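Local structure of dachshund (Homo sapiens, 1L8R) at residues V60-E65 / C83-R88; N5-V10 / A18-E23; L27-Q32 / L73-P78. The protein acts as a transcription factor in organogenesis, probably regulating SIX1 and SIX6, and carries here a DACHbox-N domain with a DNA-binding motif resembling the winged helix. One frame throughout, in Å; residues are numbered along the deposited sequence.

Interaction 1: residues V60-E65 / C83-R88; sequences VVCNVE and CKLISR
V60 and L85 face each other as an antiparallel hydrogen-bonded pair, and three backbone bonds hold this short ladder together. V60 N donates to L85 O at 2.8 Å, and L85 N returns a bond to V60 O. A third bond, C62 N to C83 O at 2.9 Å, extends the pairing one step beyond the two strand residues V60 and V61. The V60 oxygen gains a further, weaker neighbour in K84 CA at 3.2 Å, a CA-H...O contact. Where the strands part, a water bridges them, donating to C62 O and accepting from C83 N.

The apolar contacts gather round the C62 sulfur. SG lies anti to the carbonyl carbon (chi1 -77°), which turns it in against L85, where it meets the branch point CG at 3.5 Å and has both methyls close by. On another side it touches C83 CB at 3.7 Å. V60 and L85 put their side chains on the same face of the sheet, CB to CB at 4.3 Å, and both also pack on L27. V61 and K84 occupy the other face, and the extended K84 chain leads away to a cation-pi contact with Y49.

N63 and S87 each cap the start of the helix that follows, through Q66 N and D90 N respectively. The arrangement is an antiparallel edge pairing, with 60-61 as the outermost strand on this side of the winged-helix-like DACHbox-N sheet.

Interaction 2: residues N5-V10 / A18-E23; sequences NECKMV and ASFTVE
The beta hairpin formed by strands 8-12 and 15-22 contributes this contact, at the outer side of the DACHbox-N sheet, where 8-12 is an edge strand. K8 and S19 form its antiparallel hydrogen-bonded pair: K8 N donates to S19 O at 3.2 Å, while the return bond from S19 N to K8 O is weak. C7 CA adds a CA-H...O contact to the same S19 oxygen. Beyond C7 the chains are joined through a water, which donates to E6 O and accepts from T21 N.

The side chains meet most closely round the F20 ring. C7 SG lies over one face, 4.3 Å from the centroid, in a cysteine sulfur-aromatic contact; chi1 of -167°, with SG anti to the backbone N, also brings the sulfur against A18 CB. C7 CB presses on F20 CE1 at 3.4 Å, and N5 O sits near the ring plane at the edge. Replacing F20 by an alanine would probably leave the C7 sulfur without its aromatic face and open a gap beneath the N5-C7 backbone.

Across the M9-A18 pair, selenomethionine M9 has a bent chain that folds its end back over the neighbouring strand, while V10 CG2 reaches S19 CB at 3.9 Å on the other face. The M9 methyl CE comes to rest 3.8 Å from A18 CB.

Interaction 3: residues L27-Q32 / L73-P78; sequences LICLPQ and LGAIQP
A75, Q32 and I76 have the most surface buried here, and A75 has the largest share. Its methyl faces the amide of Q32, with A75 CB 3.7 Å from Q32 OE1 and 3.8 Å from CD, while NE2 lies alongside A75 CA. Q32 runs out extended, CG anti to the backbone N (chi1 179°), and this shape carries the amide past A75 while CB stays near the backbone, 3.5 Å from A75 O. The amide has a polar task as well: OE1 accepts from A18 N of the neighbouring strand, which helps to fix the position of the group against which A75 packs.

I76 approaches through a single branch. Its CG2 methyl rests against two residues of the other segment, touching C29 SG at 3.9 Å and P31 CB at 4.1 Å. V67, L70 and C83 also touch this isoleucine from elsewhere in the fold. The C29 sulfur, also near A75 CB, has a second role: at the N-cap of helix 30-37 it accepts a weak bond from Q32 N at 3.6 Å, with an N-H...S angle of 151°.

G74, at positive phi, ends helix 64-73 in a Schellman motif and turns the chain toward this packing. The loop that follows this Schellman end thus packs, buried, on the passage from strand 25-29 into the N-capped first turn of helix 30-37, within the winged-helix-like core of the domain.

From the N terminus, interaction 2 closes first, folding strand 8-12 back on 15-22 before the other contacts open. Strand 25-29 comes next and starts interaction 3, whose partner lies some forty residues on, past three helices. Before that loop closes, 60-65 opens interaction 1, which ends at 83-88 beyond 73-78; interactions 1 and 3 therefore cross, whereas interaction 2 precedes both in series. All three reach one antiparallel sheet. Interactions 1 and 3 join through backbone bonds between strands 84-87 and 25-29, interactions 2 and 3 through S19 and L27, and N5 with N63 ties the N-terminal segment to the start of helix 64-73.

Interaction 1: residues V60-E65 / C83-R88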
loop_
_atom_site.group_PDB
_atom_site.type_symbol
_atom_site.label_atom_id
_atom_site.label_comp_id
_atom_site.label_asym_id
_atom_site.label_seq_id
_atom_site.Cartn_x
_atom_site.Cartn_y
_atom_site.Cartn_z
ATOM N N VAL A 60 3.940 5.230 4.948
ATOM C CA VAL A 60 4.930 6.084 4.307
ATOM C C VAL A 60 4.237 6.845 3.180
ATOM O O VAL A 60 3.407 6.295 2.456
ATOM C CB VAL A 60 6.093 5.249 3.719
ATOM C CG1 VAL A 60 6.844 6.054 2.661
ATOM C CG2 VAL A 60 7.033 4.818 4.841
ATOM N N VAL A 61 4.565 8.124 3.037
ATOM C CA VAL A 61 3.959 8.922 1.981
ATOM C C VAL A 61 4.782 8.866 0.698
ATOM O O VAL A 61 5.985 9.144 0.704
ATOM C CB VAL A 61 3.798 10.398 2.412
ATOM C CG1 VAL A 61 3.236 11.233 1.241
ATOM C CG2 VAL A 61 2.852 10.483 3.601
ATOM N N CYS A 62 4.130 8.490 -0.398
ATOM C CA CYS A 62 4.783 8.405 -1.701
ATOM C C CYS A 62 5.200 9.773 -2.199
ATOM O O CYS A 62 4.450 10.742 -2.070
ATOM C CB CYS A 62 3.845 7.821 -2.749
ATOM S SG CYS A 62 3.651 6.050 -2.660
ATOM N N ASN A 63 6.386 9.852 -2.788
ATOM C CA ASN A 63 6.829 11.124 -3.339
ATOM C C ASN A 63 6.261 11.253 -4.758
ATOM O O ASN A 63 5.658 10.313 -5.294
ATOM C CB ASN A 63 8.366 11.235 -3.324
ATOM C CG ASN A 63 9.057 10.101 -4.062
ATOM O OD1 ASN A 63 8.733 9.808 -5.206
ATOM N ND2 ASN A 63 10.031 9.476 -3.410
ATOM N N VAL A 64 6.433 12.414 -5.372
ATOM C CA VAL A 64 5.896 12.631 -6.705
ATOM C C VAL A 64 6.298 11.576 -7.740
ATOM O O VAL A 64 5.471 11.151 -8.553
ATOM C CB VAL A 64 6.284 14.029 -7.224
ATOM C CG1 VAL A 64 5.918 14.157 -8.699
ATOM C CG2 VAL A 64 5.545 15.090 -6.420
ATOM N N GLU A 65 7.560 11.161 -7.716
ATOM C CA GLU A 65 8.044 10.173 -8.669
ATOM C C GLU A 65 7.372 8.817 -8.484
ATOM O O GLU A 65 6.990 8.178 -9.466
ATOM C CB GLU A 65 9.558 10.009 -8.545
ATOM C CG GLU A 65 10.159 9.184 -9.660
ATOM C CD GLU A 65 11.649 8.976 -9.498
ATOM O OE1 GLU A 65 12.318 9.882 -8.960
ATOM O OE2 GLU A 65 12.149 7.915 -9.926
ATOM N N CYS A 83 -0.495 8.798 -2.637
ATOM C CA CYS A 83 -0.479 7.368 -2.355
ATOM C C CYS A 83 0.375 7.048 -1.146
ATOM O O CYS A 83 1.379 7.707 -0.895
ATOM C CB CYS A 83 0.057 6.583 -3.553
ATOM S SG CYS A 83 -0.238 4.803 -3.410
ATOM N N LYS A 84 -0.032 6.028 -0.397
ATOM C CA LYS A 84 0.709 5.606 0.781
ATOM C C LYS A 84 1.208 4.178 0.644
ATOM O O LYS A 84 0.646 3.376 -0.107
ATOM C CB LYS A 84 -0.155 5.766 2.029
ATOM C CG LYS A 84 -0.315 7.231 2.421
ATOM C CD LYS A 84 -1.314 7.426 3.534
ATOM C CE LYS A 84 -1.401 8.894 3.918
ATOM N NZ LYS A 84 -2.520 9.149 4.878
ATOM N N LEU A 85 2.283 3.883 1.373
ATOM C CA LEU A 85 2.925 2.579 1.344
ATOM C C LEU A 85 3.071 2.009 2.752
ATOM O O LEU A 85 3.332 2.745 3.699
ATOM C CB LEU A 85 4.335 2.717 0.754
ATOM C CG LEU A 85 4.558 3.407 -0.594
ATOM C CD1 LEU A 85 6.060 3.511 -0.861
ATOM C CD2 LEU A 85 3.865 2.629 -1.713
ATOM N N ILE A 86 2.900 0.699 2.901
ATOM C CA ILE A 86 3.117 0.078 4.207
ATOM C C ILE A 86 3.769 -1.283 3.996
ATOM O O ILE A 86 3.675 -1.853 2.916
ATOM C CB ILE A 86 1.817 -0.081 5.054
ATOM C CG1 ILE A 86 0.788 -0.943 4.331
ATOM C CG2 ILE A 86 1.270 1.301 5.425
ATOM C CD1 ILE A 86 -0.368 -1.362 5.248
ATOM N N SER A 87 4.457 -1.787 5.016
ATOM C CA SER A 87 5.131 -3.077 4.898
ATOM C C SER A 87 4.135 -4.223 4.758
ATOM O O SER A 87 2.974 -4.105 5.148
ATOM C CB SER A 87 6.034 -3.313 6.116
ATOM O OG SER A 87 5.279 -3.437 7.311
ATOM N N ARG A 88 4.580 -5.342 4.194
ATOM C CA ARG A 88 3.679 -6.473 4.037
ATOM C C ARG A 88 3.217 -6.982 5.396
ATOM O O ARG A 88 2.074 -7.408 5.541
ATOM C CB ARG A 88 4.343 -7.589 3.224
ATOM C CG ARG A 88 4.302 -7.320 1.721
ATOM C CD ARG A 88 4.802 -8.490 0.891
ATOM N NE ARG A 88 6.201 -8.799 1.169
ATOM C CZ ARG A 88 6.953 -9.594 0.417
ATOM N NH1 ARG A 88 6.442 -10.167 -0.666
ATOM N NH2 ARG A 88 8.217 -9.816 0.747
HETATM O O HOH W 1 1.641 10.890 -1.913
#

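Interaction 2: residues N5-V10 / A18-E23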
loop_
_atom_site.group_PDB
_atom_site.type_symbol
_atom_site.label_atom_id
_atom_site.label_comp_id
_atom_site.label_asym_id
_atom_site.label_seq_id
_atom_site.Cartn_x
_atom_site.Cartn_y
_atom_site.Cartn_z
ATOM N N ASN A 5 13.325 4.989 -5.083
ATOM C CA ASN A 5 12.388 5.298 -6.153
ATOM C C ASN A 5 12.317 4.219 -7.221
ATOM O O ASN A 5 11.659 4.393 -8.248
ATOM C CB ASN A 5 12.729 6.647 -6.776
ATOM C CG ASN A 5 12.478 7.783 -5.817
ATOM O OD1 ASN A 5 11.414 7.846 -5.196
ATOM N ND2 ASN A 5 13.449 8.678 -5.677
ATOM N N GLU A 6 13.004 3.109 -6.979
ATOM C CA GLU A 6 12.997 1.991 -7.911
ATOM C C GLU A 6 11.867 1.047 -7.521
ATOM O O GLU A 6 11.836 0.521 -6.414
ATOM C CB GLU A 6 14.335 1.251 -7.874
ATOM C CG GLU A 6 15.475 2.029 -8.503
ATOM C CD GLU A 6 15.207 2.342 -9.965
ATOM O OE1 GLU A 6 14.910 1.399 -10.725
ATOM O OE2 GLU A 6 15.295 3.525 -10.352
ATOM N N CYS A 7 10.931 0.847 -8.438
ATOM C CA CYS A 7 9.789 -0.017 -8.178
ATOM C C CYS A 7 10.063 -1.455 -8.597
ATOM O O CYS A 7 10.940 -1.727 -9.421
ATOM C CB CYS A 7 8.572 0.503 -8.951
ATOM S SG CYS A 7 6.988 -0.212 -8.465
ATOM N N LYS A 8 9.313 -2.373 -8.003
ATOM C CA LYS A 8 9.412 -3.782 -8.354
ATOM C C LYS A 8 8.139 -4.469 -7.895
ATOM O O LYS A 8 7.504 -4.052 -6.918
ATOM C CB LYS A 8 10.650 -4.441 -7.724
ATOM C CG LYS A 8 10.566 -4.740 -6.245
ATOM C CD LYS A 8 11.793 -5.538 -5.805
ATOM C CE LYS A 8 11.732 -5.903 -4.333
ATOM N NZ LYS A 8 12.939 -6.668 -3.911
HETATM N N MSE A 9 7.742 -5.504 -8.624
HETATM C CA MSE A 9 6.535 -6.236 -8.276
HETATM C C MSE A 9 6.931 -7.349 -7.314
HETATM O O MSE A 9 7.948 -8.024 -7.514
HETATM C CB MSE A 9 5.880 -6.824 -9.532
HETATM C CG MSE A 9 5.595 -5.818 -10.652
HETATM SE SE MSE A 9 4.469 -4.327 -10.137
HETATM C CE MSE A 9 5.859 -3.015 -9.896
ATOM N N VAL A 10 6.137 -7.523 -6.265
ATOM C CA VAL A 10 6.402 -8.537 -5.255
ATOM C C VAL A 10 5.117 -9.294 -4.969
ATOM O O VAL A 10 4.029 -8.829 -5.302
ATOM C CB VAL A 10 6.921 -7.903 -3.946
ATOM C CG1 VAL A 10 8.216 -7.153 -4.216
ATOM C CG2 VAL A 10 5.870 -6.970 -3.363
ATOM N N ALA A 18 2.886 -3.590 -6.475
ATOM C CA ALA A 18 4.017 -2.687 -6.619
ATOM C C ALA A 18 4.636 -2.398 -5.260
ATOM O O ALA A 18 3.944 -2.312 -4.243
ATOM C CB ALA A 18 3.571 -1.401 -7.287
ATOM N N SER A 19 5.949 -2.237 -5.253
ATOM C CA SER A 19 6.676 -2.003 -4.020
ATOM C C SER A 19 7.853 -1.061 -4.223
ATOM O O SER A 19 8.374 -0.940 -5.331
ATOM C CB SER A 19 7.201 -3.342 -3.484
ATOM O OG SER A 19 8.193 -3.162 -2.488
ATOM N N PHE A 20 8.248 -0.400 -3.139
ATOM C CA PHE A 20 9.422 0.476 -3.115
ATOM C C PHE A 20 10.088 0.168 -1.786
ATOM O O PHE A 20 9.407 -0.081 -0.790
ATOM C CB PHE A 20 9.055 1.967 -3.130
ATOM C CG PHE A 20 8.536 2.453 -4.444
ATOM C CD1 PHE A 20 9.385 2.638 -5.532
ATOM C CD2 PHE A 20 7.177 2.683 -4.612
ATOM C CE1 PHE A 20 8.889 3.043 -6.770
ATOM C CE2 PHE A 20 6.662 3.085 -5.845
ATOM C CZ PHE A 20 7.512 3.268 -6.931
ATOM N N THR A 21 11.416 0.163 -1.761
ATOM C CA THR A 21 12.108 -0.080 -0.507
ATOM C C THR A 21 12.568 1.271 0.030
ATOM O O THR A 21 13.425 1.931 -0.558
ATOM C CB THR A 21 13.288 -1.016 -0.716
ATOM O OG1 THR A 21 12.787 -2.297 -1.118
ATOM C CG2 THR A 21 14.082 -1.172 0.576
ATOM N N VAL A 22 11.970 1.664 1.150
ATOM C CA VAL A 22 12.219 2.950 1.803
ATOM C C VAL A 22 12.793 2.773 3.208
ATOM O O VAL A 22 12.265 2.001 4.002
ATOM C CB VAL A 22 10.893 3.739 1.907
ATOM C CG1 VAL A 22 11.129 5.116 2.516
ATOM C CG2 VAL A 22 10.262 3.842 0.537
ATOM N N GLU A 23 13.868 3.495 3.515
ATOM C CA GLU A 23 14.493 3.390 4.829
ATOM C C GLU A 23 14.783 1.942 5.201
ATOM O O GLU A 23 14.548 1.535 6.341
ATOM C CB GLU A 23 13.598 3.990 5.918
ATOM C CG GLU A 23 13.624 5.500 6.047
ATOM C CD GLU A 23 13.187 5.950 7.435
ATOM O OE1 GLU A 23 14.005 5.868 8.378
ATOM O OE2 GLU A 23 12.024 6.369 7.596
HETATM O O HOH W 2 13.168 0.580 -3.919
#

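Interaction 3: residues L27-Q32 / L73-P78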
loop_
_atom_site.group_PDB
_atom_site.type_symbol
_atom_site.label_atom_id
_atom_site.label_comp_id
_atom_site.label_asym_id
_atom_site.label_seq_id
_atom_site.Cartn_x
_atom_site.Cartn_y
_atom_site.Cartn_z
ATOM N N LEU A 27 8.227 -1.865 1.140
ATOM C CA LEU A 27 6.856 -1.424 1.334
ATOM C C LEU A 27 6.046 -1.656 0.076
ATOM O O LEU A 27 6.580 -1.608 -1.030
ATOM C CB LEU A 27 6.837 0.062 1.674
ATOM C CG LEU A 27 7.771 0.515 2.792
ATOM C CD1 LEU A 27 7.667 2.029 2.928
ATOM C CD2 LEU A 27 7.420 -0.176 4.101
ATOM N N ILE A 28 4.756 -1.923 0.239
ATOM C CA ILE A 28 3.918 -2.126 -0.923
ATOM C C ILE A 28 2.843 -1.050 -1.012
ATOM O O ILE A 28 2.549 -0.340 -0.034
ATOM C CB ILE A 28 3.281 -3.552 -0.949
ATOM C CG1 ILE A 28 2.415 -3.791 0.287
ATOM C CG2 ILE A 28 4.397 -4.601 -0.999
ATOM C CD1 ILE A 28 3.200 -4.081 1.529
ATOM N N CYS A 29 2.281 -0.922 -2.205
ATOM C CA CYS A 29 1.249 0.066 -2.484
ATOM C C CYS A 29 -0.040 -0.269 -1.731
ATOM O O CYS A 29 -0.711 -1.254 -2.038
ATOM C CB CYS A 29 1.006 0.106 -3.985
ATOM S SG CYS A 29 -0.317 1.186 -4.473
ATOM N N LEU A 30 -0.375 0.548 -0.740
ATOM C CA LEU A 30 -1.565 0.315 0.078
ATOM C C LEU A 30 -2.894 0.281 -0.682
ATOM O O LEU A 30 -3.673 -0.667 -0.525
ATOM C CB LEU A 30 -1.640 1.347 1.206
ATOM C CG LEU A 30 -2.863 1.255 2.130
ATOM C CD1 LEU A 30 -2.958 -0.142 2.730
ATOM C CD2 LEU A 30 -2.747 2.309 3.224
ATOM N N PRO A 31 -3.181 1.303 -1.507
ATOM C CA PRO A 31 -4.449 1.292 -2.249
ATOM C C PRO A 31 -4.595 0.061 -3.133
ATOM O O PRO A 31 -5.696 -0.481 -3.281
ATOM C CB PRO A 31 -4.390 2.582 -3.062
ATOM C CG PRO A 31 -3.576 3.482 -2.203
ATOM C CD PRO A 31 -2.464 2.574 -1.726
ATOM N N GLN A 32 -3.487 -0.378 -3.724
ATOM C CA GLN A 32 -3.511 -1.550 -4.592
ATOM C C GLN A 32 -3.834 -2.799 -3.783
ATOM O O GLN A 32 -4.681 -3.598 -4.190
ATOM C CB GLN A 32 -2.166 -1.723 -5.305
ATOM C CG GLN A 32 -2.091 -2.944 -6.214
ATOM C CD GLN A 32 -0.789 -3.002 -6.991
ATOM O OE1 GLN A 32 0.274 -2.695 -6.454
ATOM N NE2 GLN A 32 -0.865 -3.410 -8.253
ATOM N N LEU A 73 1.844 2.073 -13.785
ATOM C CA LEU A 73 1.775 0.620 -13.631
ATOM C C LEU A 73 0.354 0.138 -13.439
ATOM O O LEU A 73 0.097 -1.066 -13.466
ATOM C CB LEU A 73 2.590 0.176 -12.410
ATOM C CG LEU A 73 4.112 0.262 -12.452
ATOM C CD1 LEU A 73 4.668 0.039 -11.061
ATOM C CD2 LEU A 73 4.658 -0.780 -13.417
ATOM N N GLY A 74 -0.561 1.075 -13.220
ATOM C CA GLY A 74 -1.947 0.715 -12.995
ATOM C C GLY A 74 -2.205 0.346 -11.544
ATOM O O GLY A 74 -3.300 -0.113 -11.208
ATOM N N ALA A 75 -1.201 0.534 -10.684
ATOM C CA ALA A 75 -1.327 0.224 -9.261
ATOM C C ALA A 75 -2.367 1.126 -8.608
ATOM O O ALA A 75 -3.078 0.710 -7.691
ATOM C CB ALA A 75 0.019 0.376 -8.565
ATOM N N ILE A 76 -2.418 2.374 -9.063
ATOM C CA ILE A 76 -3.407 3.343 -8.593
ATOM C C ILE A 76 -4.053 3.932 -9.851
ATOM O O ILE A 76 -3.472 3.872 -10.944
ATOM C CB ILE A 76 -2.770 4.478 -7.744
ATOM C CG1 ILE A 76 -1.597 5.112 -8.504
ATOM C CG2 ILE A 76 -2.334 3.928 -6.388
ATOM C CD1 ILE A 76 -0.995 6.332 -7.798
ATOM N N GLN A 77 -5.250 4.486 -9.700
ATOM C CA GLN A 77 -5.982 5.055 -10.825
ATOM C C GLN A 77 -5.383 6.351 -11.371
ATOM O O GLN A 77 -4.723 7.097 -10.651
ATOM C CB GLN A 77 -7.445 5.263 -10.433
ATOM C CG GLN A 77 -8.208 3.959 -10.265
ATOM C CD GLN A 77 -8.288 3.165 -11.559
ATOM O OE1 GLN A 77 -8.938 3.585 -12.519
ATOM N NE2 GLN A 77 -7.622 2.014 -11.593
ATOM N N PRO A 78 -5.618 6.633 -12.665
ATOM C CA PRO A 78 -5.115 7.826 -13.353
ATOM C C PRO A 78 -5.345 9.171 -12.669
ATOM O O PRO A 78 -4.516 10.071 -12.789
ATOM C CB PRO A 78 -5.806 7.750 -14.712
ATOM C CG PRO A 78 -5.892 6.287 -14.945
ATOM C CD PRO A 78 -6.366 5.776 -13.602
#